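Local coordinates for protein short chain dehydrogenase (Rhodopseudomonas palustris, PDB 3H7A) that probably works as a nicotinamide-dependent oxidoreductase of the short-chain dehydrogenase/reductase family, though its substrate is not established, at residues I19-A24 with A45-E50; T33-R38 with D79-L84; Y223-Q228 with F236-R241; I137-A142 with A164-M169. One frame throughout, in Å; residues are numbered along the deposited sequence.

Contact 1: residues I19-A24 with A45-E50; sequences IGAEIA and APLVAE
Ala21 and Leu47 bring together the one flat group that is touched here, the peptide carbonyl of Ala21: its O has the methyl CD1 of Leu47 3.6 Å away, and neither segment brings an aromatic ring or a side-chain amide into the contact. The rest is methyl on methyl. Leu47 points from helix 45-53 at helix 18-29 with CG anti to the backbone N (chi1 179°), which carries its forked end across to the other helix. One branch, Leu47 CD1, also meets Ala21 CB at 4.0 Å. The other, Leu47 CD2, runs to Ala24 one helical turn further on, ending 4.0 Å from Ala24 CB, and at the same time lies against Ala21 CA. The two alanines keep this side of helix 18-29 low enough for the leucine to reach its backbone. Cutting Leu47 back to an alanine is likely to leave the Ala21 and Ala24 methyls without their partner and open a gap between the helices. These are neighbouring helices of a Rossmann fold; the first begins at the glycine-rich turn that in this family receives the cofactor, and Gly20 there donates its N to Asp17 OD1. Elsewhere on helix 18-29, Ile23 meets Tyr223 of helix 216-228, while Val48 of the second helix rests on strand 57-62. Glu22 OE2 and Glu50 OE2 bring like charges within 5.9 Å, but Lys25 makes a salt bridge to each. The join therefore rests on a small apolar core, with one lysine probably offsetting the two carboxylates beside it.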
# COMPACT_ATOMS: atom_id res chain seq x y z
N ILE B 19 -19.22 -5.30 -19.59
CA ILE B 19 -18.06 -4.42 -19.56
C ILE B 19 -17.27 -4.55 -20.87
O ILE B 19 -17.01 -3.55 -21.54
CB ILE B 19 -17.19 -4.71 -18.32
CG1 ILE B 19 -17.91 -4.25 -17.06
CG2 ILE B 19 -15.87 -3.97 -18.40
CD1 ILE B 19 -17.33 -4.79 -15.78
N GLY B 20 -16.94 -5.79 -21.25
CA GLY B 20 -16.19 -6.07 -22.49
C GLY B 20 -16.88 -5.57 -23.74
O GLY B 20 -16.22 -5.02 -24.63
N ALA B 21 -18.19 -5.75 -23.81
CA ALA B 21 -19.01 -5.28 -24.94
C ALA B 21 -19.01 -3.76 -25.04
O ALA B 21 -18.91 -3.21 -26.14
CB ALA B 21 -20.43 -5.79 -24.81
N GLU B 22 -19.12 -3.09 -23.89
CA GLU B 22 -19.08 -1.63 -23.84
C GLU B 22 -17.72 -1.08 -24.21
O GLU B 22 -17.63 -0.03 -24.85
CB GLU B 22 -19.50 -1.10 -22.48
CG GLU B 22 -20.98 -1.21 -22.19
CD GLU B 22 -21.85 -0.48 -23.20
OE1 GLU B 22 -21.49 0.64 -23.64
OE2 GLU B 22 -22.90 -1.05 -23.55
N ILE B 23 -16.66 -1.78 -23.82
CA ILE B 23 -15.31 -1.38 -24.21
C ILE B 23 -15.18 -1.44 -25.74
O ILE B 23 -14.68 -0.50 -26.36
CB ILE B 23 -14.22 -2.27 -23.55
CG1 ILE B 23 -14.18 -2.03 -22.03
CG2 ILE B 23 -12.88 -1.97 -24.14
CD1 ILE B 23 -13.38 -3.09 -21.27
N ALA B 24 -15.68 -2.53 -26.33
CA ALA B 24 -15.65 -2.72 -27.78
C ALA B 24 -16.45 -1.63 -28.48
O ALA B 24 -15.94 -1.00 -29.40
CB ALA B 24 -16.17 -4.11 -28.14
N ALA B 45 -22.42 -12.04 -32.03
CA ALA B 45 -23.26 -11.58 -33.15
C ALA B 45 -24.16 -10.37 -32.86
O ALA B 45 -24.22 -9.46 -33.69
CB ALA B 45 -24.06 -12.74 -33.77
N PRO B 46 -24.86 -10.34 -31.70
CA PRO B 46 -25.54 -9.08 -31.37
C PRO B 46 -24.62 -7.85 -31.29
O PRO B 46 -24.98 -6.79 -31.82
CB PRO B 46 -26.19 -9.37 -30.01
CG PRO B 46 -26.38 -10.84 -30.01
CD PRO B 46 -25.15 -11.36 -30.67
N LEU B 47 -23.44 -8.00 -30.67
CA LEU B 47 -22.47 -6.91 -30.53
C LEU B 47 -21.98 -6.40 -31.89
O LEU B 47 -21.91 -5.19 -32.11
CB LEU B 47 -21.28 -7.32 -29.65
CG LEU B 47 -20.16 -6.30 -29.41
CD1 LEU B 47 -20.68 -5.02 -28.76
CD2 LEU B 47 -19.01 -6.91 -28.60
N VAL B 48 -21.66 -7.33 -32.78
CA VAL B 48 -21.20 -6.99 -34.13
C VAL B 48 -22.29 -6.23 -34.88
O VAL B 48 -22.01 -5.18 -35.46
CB VAL B 48 -20.75 -8.24 -34.91
CG1 VAL B 48 -20.38 -7.89 -36.33
CG2 VAL B 48 -19.56 -8.88 -34.22
N ALA B 49 -23.52 -6.73 -34.82
CA ALA B 49 -24.68 -6.09 -35.46
C ALA B 49 -24.88 -4.66 -34.97
O ALA B 49 -25.05 -3.76 -35.78
CB ALA B 49 -25.94 -6.91 -35.22
N GLU B 50 -24.83 -4.47 -33.65
CA GLU B 50 -24.98 -3.16 -33.02
C GLU B 50 -23.85 -2.19 -33.38
O GLU B 50 -24.11 -1.01 -33.63
CB GLU B 50 -25.05 -3.33 -31.50
CG GLU B 50 -25.47 -2.08 -30.75
CD GLU B 50 -25.63 -2.31 -29.25
OE1 GLU B 50 -25.43 -3.46 -28.78
OE2 GLU B 50 -25.95 -1.33 -28.54

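Contact 2: residues T33-R38 with D79-L84; sequences TVFAGR and DAHAPL
One water ties Thr33 to His81: it lies 2.6 Å from His81 NE2, in the plane of the imidazole at its edge, and 2.9 Å from Thr33 OG1. Beside this bridge the threonine methyl CG2 comes 3.7 Å from His81 NE2, the two side chains crossing at about a right angle. Phe35, two residues along the same strand, makes the larger contact. Its ring points an edge at the face of His81 in an offset edge-to-face pair, planes 76° apart and centroids 5.2 Å apart. The leading atoms are Phe35 CE1, over the imidazole near its rim, and Phe35 CZ, 3.7 Å from His81 CB. In this Rossmann sheet, Thr33 and Phe35 face the helix 68-81, whose last residue is His81. The histidine has CG anti to its own N (chi1 -171°), which brings its ring to the side chains of Thr33 and Phe35, and it also touches Val59 and Thr9 of the two flanking strands. With a serine at Phe35, the imidazole face is likely to lose its aromatic partner and the ring to turn more easily. Just beyond, the chain bends into strand 84-89, and Leu84 N gives a nearly straight 2.8 Å bond to Asp79 OD1, on the lone pair away from OD2; His132 NE2 bonds the same oxygen.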
# COMPACT_ATOMS: atom_id res chain seq x y z
N THR B 33 -10.74 -0.47 -35.48
CA THR B 33 -11.33 -1.77 -35.72
C THR B 33 -11.13 -2.61 -34.46
O THR B 33 -10.01 -2.80 -34.02
CB THR B 33 -10.73 -2.51 -36.93
OG1 THR B 33 -10.99 -1.76 -38.13
CG2 THR B 33 -11.35 -3.90 -37.08
N VAL B 34 -12.21 -3.11 -33.90
CA VAL B 34 -12.09 -3.91 -32.70
C VAL B 34 -12.05 -5.39 -33.06
O VAL B 34 -12.87 -5.87 -33.82
CB VAL B 34 -13.21 -3.58 -31.68
CG1 VAL B 34 -13.20 -4.55 -30.48
CG2 VAL B 34 -13.07 -2.12 -31.21
N PHE B 35 -11.03 -6.08 -32.55
CA PHE B 35 -10.99 -7.52 -32.53
C PHE B 35 -11.52 -7.96 -31.19
O PHE B 35 -10.92 -7.70 -30.15
CB PHE B 35 -9.55 -8.03 -32.78
CG PHE B 35 -9.24 -8.21 -34.25
CD1 PHE B 35 -9.24 -7.10 -35.11
CD2 PHE B 35 -9.03 -9.48 -34.78
CE1 PHE B 35 -9.01 -7.26 -36.47
CE2 PHE B 35 -8.78 -9.65 -36.15
CZ PHE B 35 -8.77 -8.53 -36.99
N ALA B 36 -12.69 -8.59 -31.21
CA ALA B 36 -13.38 -8.95 -30.01
C ALA B 36 -13.32 -10.45 -29.86
O ALA B 36 -13.66 -11.18 -30.78
CB ALA B 36 -14.83 -8.47 -30.09
N GLY B 37 -12.87 -10.91 -28.70
CA GLY B 37 -12.82 -12.34 -28.42
C GLY B 37 -13.59 -12.73 -27.18
O GLY B 37 -13.55 -12.04 -26.17
N ARG B 38 -14.34 -13.83 -27.28
CA ARG B 38 -14.94 -14.50 -26.12
C ARG B 38 -14.91 -16.00 -26.41
O ARG B 38 -14.65 -16.37 -27.55
CB ARG B 38 -16.36 -13.98 -25.85
CG ARG B 38 -17.40 -14.42 -26.86
CD ARG B 38 -18.77 -13.88 -26.52
NE ARG B 38 -19.38 -14.55 -25.38
CZ ARG B 38 -20.52 -14.16 -24.80
NH1 ARG B 38 -21.18 -13.10 -25.25
NH2 ARG B 38 -21.00 -14.83 -23.78
N ASP B 79 -3.06 -7.49 -35.49
CA ASP B 79 -1.98 -6.66 -36.02
C ASP B 79 -1.83 -6.74 -37.55
O ASP B 79 -1.44 -5.77 -38.19
CB ASP B 79 -0.64 -7.00 -35.34
CG ASP B 79 0.41 -5.95 -35.62
OD1 ASP B 79 0.23 -4.79 -35.22
OD2 ASP B 79 1.43 -6.29 -36.25
N ALA B 80 -2.15 -7.91 -38.12
CA ALA B 80 -2.05 -8.11 -39.57
C ALA B 80 -3.12 -7.29 -40.29
O ALA B 80 -2.86 -6.74 -41.36
CB ALA B 80 -2.17 -9.60 -39.91
N HIS B 81 -4.29 -7.19 -39.67
CA HIS B 81 -5.42 -6.39 -40.18
C HIS B 81 -5.07 -4.89 -40.30
O HIS B 81 -5.23 -4.28 -41.37
CB HIS B 81 -6.59 -6.59 -39.24
CG HIS B 81 -7.88 -6.01 -39.73
ND1 HIS B 81 -8.88 -6.78 -40.28
CD2 HIS B 81 -8.35 -4.74 -39.69
CE1 HIS B 81 -9.92 -6.01 -40.57
NE2 HIS B 81 -9.62 -4.77 -40.23
N ALA B 82 -4.60 -4.33 -39.19
CA ALA B 82 -4.13 -2.95 -39.07
C ALA B 82 -3.28 -2.92 -37.80
O ALA B 82 -3.54 -3.72 -36.89
CB ALA B 82 -5.31 -2.01 -38.94
N PRO B 83 -2.27 -2.03 -37.73
CA PRO B 83 -1.40 -1.95 -36.55
C PRO B 83 -2.15 -2.03 -35.22
O PRO B 83 -3.08 -1.26 -34.98
CB PRO B 83 -0.74 -0.58 -36.71
CG PRO B 83 -0.64 -0.41 -38.18
CD PRO B 83 -1.87 -1.04 -38.75
N LEU B 84 -1.77 -3.01 -34.41
CA LEU B 84 -2.34 -3.18 -33.08
C LEU B 84 -1.90 -2.03 -32.17
O LEU B 84 -0.71 -1.89 -31.87
CB LEU B 84 -1.91 -4.54 -32.50
CG LEU B 84 -2.43 -4.86 -31.09
CD1 LEU B 84 -3.92 -5.03 -31.05
CD2 LEU B 84 -1.76 -6.11 -30.60
O HOH W 1 -11.44 -2.92 -40.72

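Contact 3: residues Y223-Q228 with F236-R241; sequences YWQLYQ and FEMEIR
This is a small helix-on-strand contact, apolar between Leu226 and Met238, at the rim of the Rossmann sheet, where helix 216-228 lies against strand 237-240, the outermost strand on that side within the chain. Met238 is the one strand residue that touches, meeting Leu226 and Gln225. Its neighbours along the strand, Glu237 and Glu239, turn elsewhere, and Glu237 is held by a salt bridge to Arg163. From the helix come Leu226, buried, and Gln225 one position before it, both directed at the strand. The end of Gln225 passes obliquely by the thioether of Met238. Met238 also rests on Leu183 of the adjoining strand, and its backbone pairs with His182 and Ile184 to hold the edge strand in the sheet. A second subunit comes up here as well: its Thr235 packs on Met238 and Ile240, and its Gln229 on Gln225, placing the contact at a subunit interface. The methionine leaves the strand with CG anti to its N and runs extended to the sulfur. There it bends, chi3 72°, and this turn sets the terminal methyl Met238 CE 4.3 Å from Leu226 CG.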
# COMPACT_ATOMS: atom_id res chain seq x y z
N TYR B 223 -11.42 3.51 -19.44
CA TYR B 223 -10.40 3.01 -20.35
C TYR B 223 -10.09 4.02 -21.45
O TYR B 223 -8.93 4.19 -21.84
CB TYR B 223 -10.81 1.68 -20.95
CG TYR B 223 -10.39 0.51 -20.11
CD1 TYR B 223 -9.09 0.41 -19.64
CD2 TYR B 223 -11.29 -0.50 -19.79
CE1 TYR B 223 -8.68 -0.65 -18.86
CE2 TYR B 223 -10.89 -1.59 -19.02
CZ TYR B 223 -9.57 -1.65 -18.57
OH TYR B 223 -9.12 -2.69 -17.81
N TRP B 224 -11.14 4.70 -21.93
CA TRP B 224 -10.95 5.78 -22.91
C TRP B 224 -10.16 6.94 -22.30
O TRP B 224 -9.26 7.49 -22.95
CB TRP B 224 -12.28 6.26 -23.53
CG TRP B 224 -12.03 7.27 -24.64
CD1 TRP B 224 -12.32 8.60 -24.63
CD2 TRP B 224 -11.37 7.03 -25.90
NE1 TRP B 224 -11.91 9.20 -25.80
CE2 TRP B 224 -11.32 8.25 -26.60
CE3 TRP B 224 -10.83 5.88 -26.51
CZ2 TRP B 224 -10.75 8.37 -27.87
CZ3 TRP B 224 -10.27 6.00 -27.78
CH2 TRP B 224 -10.22 7.24 -28.44
N GLN B 225 -10.47 7.29 -21.05
CA GLN B 225 -9.68 8.28 -20.32
C GLN B 225 -8.19 7.89 -20.26
O GLN B 225 -7.32 8.72 -20.54
CB GLN B 225 -10.24 8.48 -18.92
CG GLN B 225 -9.62 9.65 -18.18
CD GLN B 225 -9.60 9.48 -16.67
OE1 GLN B 225 -8.65 9.91 -16.00
NE2 GLN B 225 -10.64 8.85 -16.13
N LEU B 226 -7.89 6.64 -19.92
CA LEU B 226 -6.50 6.17 -19.90
C LEU B 226 -5.88 6.23 -21.29
O LEU B 226 -4.72 6.64 -21.45
CB LEU B 226 -6.40 4.75 -19.33
CG LEU B 226 -6.51 4.59 -17.81
CD1 LEU B 226 -6.69 3.14 -17.42
CD2 LEU B 226 -5.29 5.21 -17.11
N TYR B 227 -6.67 5.85 -22.31
CA TYR B 227 -6.20 5.93 -23.68
C TYR B 227 -5.77 7.36 -24.01
O TYR B 227 -4.72 7.57 -24.60
CB TYR B 227 -7.24 5.43 -24.71
CG TYR B 227 -6.74 5.64 -26.13
CD1 TYR B 227 -5.81 4.77 -26.68
CD2 TYR B 227 -7.13 6.75 -26.87
CE1 TYR B 227 -5.31 4.98 -27.95
CE2 TYR B 227 -6.64 6.96 -28.14
CZ TYR B 227 -5.73 6.07 -28.67
OH TYR B 227 -5.23 6.28 -29.92
N GLN B 228 -6.59 8.34 -23.61
CA GLN B 228 -6.37 9.74 -23.96
C GLN B 228 -5.18 10.45 -23.30
O GLN B 228 -4.76 11.51 -23.78
CB GLN B 228 -7.65 10.54 -23.72
CG GLN B 228 -8.80 10.18 -24.64
CD GLN B 228 -8.74 10.89 -25.98
OE1 GLN B 228 -9.53 11.81 -26.22
NE2 GLN B 228 -7.83 10.47 -26.85
N PHE B 236 -0.36 4.65 -14.17
CA PHE B 236 -0.27 3.20 -14.25
C PHE B 236 -1.53 2.53 -13.72
O PHE B 236 -2.13 1.73 -14.41
CB PHE B 236 0.97 2.62 -13.55
CG PHE B 236 0.87 1.13 -13.30
CD1 PHE B 236 0.99 0.23 -14.35
CD2 PHE B 236 0.65 0.64 -12.01
CE1 PHE B 236 0.87 -1.16 -14.14
CE2 PHE B 236 0.51 -0.73 -11.78
CZ PHE B 236 0.63 -1.64 -12.85
N GLU B 237 -1.93 2.87 -12.50
CA GLU B 237 -3.05 2.20 -11.85
C GLU B 237 -4.11 3.19 -11.43
O GLU B 237 -3.79 4.26 -10.92
CB GLU B 237 -2.57 1.45 -10.62
CG GLU B 237 -3.48 0.36 -10.13
CD GLU B 237 -2.76 -0.55 -9.15
OE1 GLU B 237 -2.14 -0.04 -8.20
OE2 GLU B 237 -2.80 -1.78 -9.34
N MET B 238 -5.36 2.82 -11.62
CA MET B 238 -6.48 3.70 -11.33
C MET B 238 -7.61 2.83 -10.81
O MET B 238 -7.83 1.74 -11.33
CB MET B 238 -6.91 4.41 -12.62
CG MET B 238 -7.57 5.73 -12.39
SD MET B 238 -7.88 6.69 -13.87
CE MET B 238 -9.21 5.79 -14.65
N GLU B 239 -8.31 3.29 -9.77
CA GLU B 239 -9.45 2.54 -9.24
C GLU B 239 -10.75 3.33 -9.38
O GLU B 239 -10.78 4.51 -9.06
CB GLU B 239 -9.23 2.13 -7.77
CG GLU B 239 -10.34 1.21 -7.25
CD GLU B 239 -10.14 0.72 -5.82
OE1 GLU B 239 -9.08 0.97 -5.21
OE2 GLU B 239 -11.08 0.06 -5.31
N ILE B 240 -11.80 2.68 -9.87
CA ILE B 240 -13.11 3.30 -10.01
C ILE B 240 -14.17 2.52 -9.26
O ILE B 240 -14.03 1.31 -9.07
CB ILE B 240 -13.52 3.44 -11.51
CG1 ILE B 240 -13.40 2.10 -12.25
CG2 ILE B 240 -12.65 4.47 -12.18
CD1 ILE B 240 -13.84 2.13 -13.71
N ARG B 241 -15.21 3.21 -8.79
CA ARG B 241 -16.42 2.58 -8.25
C ARG B 241 -17.62 3.56 -8.32
O ARG B 241 -17.41 4.78 -8.35
CB ARG B 241 -16.21 2.01 -6.84
CG ARG B 241 -15.60 2.93 -5.84
CD ARG B 241 -15.90 2.46 -4.43
NE ARG B 241 -17.34 2.48 -4.16
CZ ARG B 241 -17.90 2.34 -2.96
NH1 ARG B 241 -17.15 2.18 -1.88
NH2 ARG B 241 -19.22 2.37 -2.84

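Contact 4: residues I137-A142 with A164-M169; sequences IFFTGA and AVAQSM
Met169 puts its sulfur beside the aromatic ring of Phe139, a Met-aromatic contact in which Met169 SD stands 5.3 Å from the centroid of the Phe139 ring and 74° from the ring normal, an oblique approach. The nearest ring atom is Phe139 CZ, 4.1 Å from Met169 SD, and the two side chains cross at about a right angle. The methionine chain bends at chi3 (54°), which turns Met169 CE toward the tip of Ile137, where it meets Ile137 CD1 at 3.7 Å. One side chain of the helix thus spans Ile137 and Phe139, the alternate strand residues that point at the helix. Ala166, a turn earlier, fills in next to the ring: its CB, all that it brings, lies 3.7 Å from Phe139 CD2. All four residues are buried, and the contact is wholly apolar apart from the sulfur. A third subunit packs against the helix as well, and its Gly148 N bonds Gln167 OE1. Strand and helix run nearly antiparallel, their axes 154° apart and 9.7 Å at closest approach, as expected within the beta-alpha-beta crossover of strand 135-142, helix 153-173 and strand 178-185 in a Rossmann fold.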
# COMPACT_ATOMS: atom_id res chain seq x y z
N ILE B 137 -1.47 -1.05 -23.33
CA ILE B 137 -1.85 -2.38 -22.86
C ILE B 137 -2.50 -2.25 -21.50
O ILE B 137 -1.82 -1.98 -20.51
CB ILE B 137 -0.65 -3.33 -22.71
CG1 ILE B 137 0.19 -3.36 -23.99
CG2 ILE B 137 -1.15 -4.72 -22.31
CD1 ILE B 137 1.49 -4.12 -23.88
N PHE B 138 -3.80 -2.47 -21.46
CA PHE B 138 -4.61 -2.23 -20.29
C PHE B 138 -5.10 -3.55 -19.73
O PHE B 138 -5.52 -4.43 -20.48
CB PHE B 138 -5.81 -1.34 -20.66
CG PHE B 138 -5.44 0.04 -21.13
CD1 PHE B 138 -4.19 0.59 -20.84
CD2 PHE B 138 -6.36 0.81 -21.83
CE1 PHE B 138 -3.86 1.86 -21.26
CE2 PHE B 138 -6.03 2.09 -22.24
CZ PHE B 138 -4.78 2.62 -21.96
N PHE B 139 -5.06 -3.67 -18.40
CA PHE B 139 -5.49 -4.88 -17.70
C PHE B 139 -6.61 -4.53 -16.73
O PHE B 139 -6.48 -3.58 -15.97
CB PHE B 139 -4.32 -5.44 -16.90
CG PHE B 139 -3.19 -5.95 -17.76
CD1 PHE B 139 -3.25 -7.22 -18.32
CD2 PHE B 139 -2.05 -5.17 -17.97
CE1 PHE B 139 -2.19 -7.73 -19.10
CE2 PHE B 139 -0.99 -5.65 -18.74
CZ PHE B 139 -1.07 -6.95 -19.31
N THR B 140 -7.70 -5.29 -16.76
CA THR B 140 -8.79 -5.08 -15.81
C THR B 140 -8.53 -5.81 -14.50
O THR B 140 -8.49 -7.04 -14.48
CB THR B 140 -10.15 -5.55 -16.36
OG1 THR B 140 -10.42 -4.89 -17.60
CG2 THR B 140 -11.25 -5.21 -15.38
N GLY B 141 -8.40 -5.05 -13.42
CA GLY B 141 -8.19 -5.59 -12.08
C GLY B 141 -9.45 -5.54 -11.23
O GLY B 141 -10.49 -5.10 -11.70
N ALA B 142 -9.35 -5.99 -9.99
CA ALA B 142 -10.50 -6.04 -9.08
C ALA B 142 -9.96 -5.68 -7.72
O ALA B 142 -8.75 -5.52 -7.57
CB ALA B 142 -11.06 -7.47 -9.04
N ALA B 164 1.14 -7.84 -10.68
CA ALA B 164 2.61 -7.88 -10.82
C ALA B 164 3.10 -7.88 -12.26
O ALA B 164 4.13 -7.25 -12.58
CB ALA B 164 3.15 -9.07 -10.14
N VAL B 165 2.40 -8.61 -13.13
CA VAL B 165 2.78 -8.71 -14.53
C VAL B 165 2.69 -7.31 -15.13
O VAL B 165 3.64 -6.83 -15.76
CB VAL B 165 1.91 -9.76 -15.30
CG1 VAL B 165 2.02 -9.60 -16.82
CG2 VAL B 165 2.31 -11.18 -14.91
N ALA B 166 1.56 -6.65 -14.87
CA ALA B 166 1.33 -5.26 -15.29
C ALA B 166 2.41 -4.31 -14.77
O ALA B 166 2.97 -3.56 -15.56
CB ALA B 166 -0.07 -4.79 -14.88
N GLN B 167 2.74 -4.37 -13.48
CA GLN B 167 3.78 -3.52 -12.88
C GLN B 167 5.12 -3.71 -13.56
O GLN B 167 5.75 -2.73 -13.96
CB GLN B 167 3.94 -3.78 -11.39
CG GLN B 167 2.79 -3.30 -10.53
CD GLN B 167 3.16 -3.27 -9.07
OE1 GLN B 167 4.29 -3.64 -8.70
NE2 GLN B 167 2.23 -2.86 -8.22
N SER B 168 5.52 -4.97 -13.71
CA SER B 168 6.79 -5.32 -14.35
C SER B 168 6.86 -4.92 -15.82
O SER B 168 7.91 -4.51 -16.33
CB SER B 168 7.02 -6.81 -14.24
OG SER B 168 7.28 -7.17 -12.89
N MET B 169 5.72 -5.04 -16.51
CA MET B 169 5.68 -4.66 -17.91
C MET B 169 5.79 -3.15 -17.98
O MET B 169 6.49 -2.63 -18.83
CB MET B 169 4.41 -5.18 -18.59
CG MET B 169 4.42 -6.70 -18.93
SD MET B 169 2.97 -7.31 -19.82
CE MET B 169 2.95 -6.17 -21.20

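How the contacts relate
The four contacts are spread through one Rossmann fold. Contacts 1 and 2 alternate along the chain, strand 33-38 linking the two helices of contact 1; their centres are about 14 Å apart and they touch where Ala24 meets Val34. Contact 4 comes next, then contact 3, with centres about 12 Å apart and a probable hydrogen bond between the hydroxyls of Tyr223 and Thr140. Contacts 2, 3 and 4 share the seven-stranded parallel sheet, while contact 1 joins two helices and reaches contact 3 through Ile23 and Tyr223. Contacts 1 and 4, centres about 23 Å apart, lie on opposite sides of the chain's centre. Contacts 1 and 2 touch no other subunit, whereas contacts 3 and 4 also face neighbouring copies.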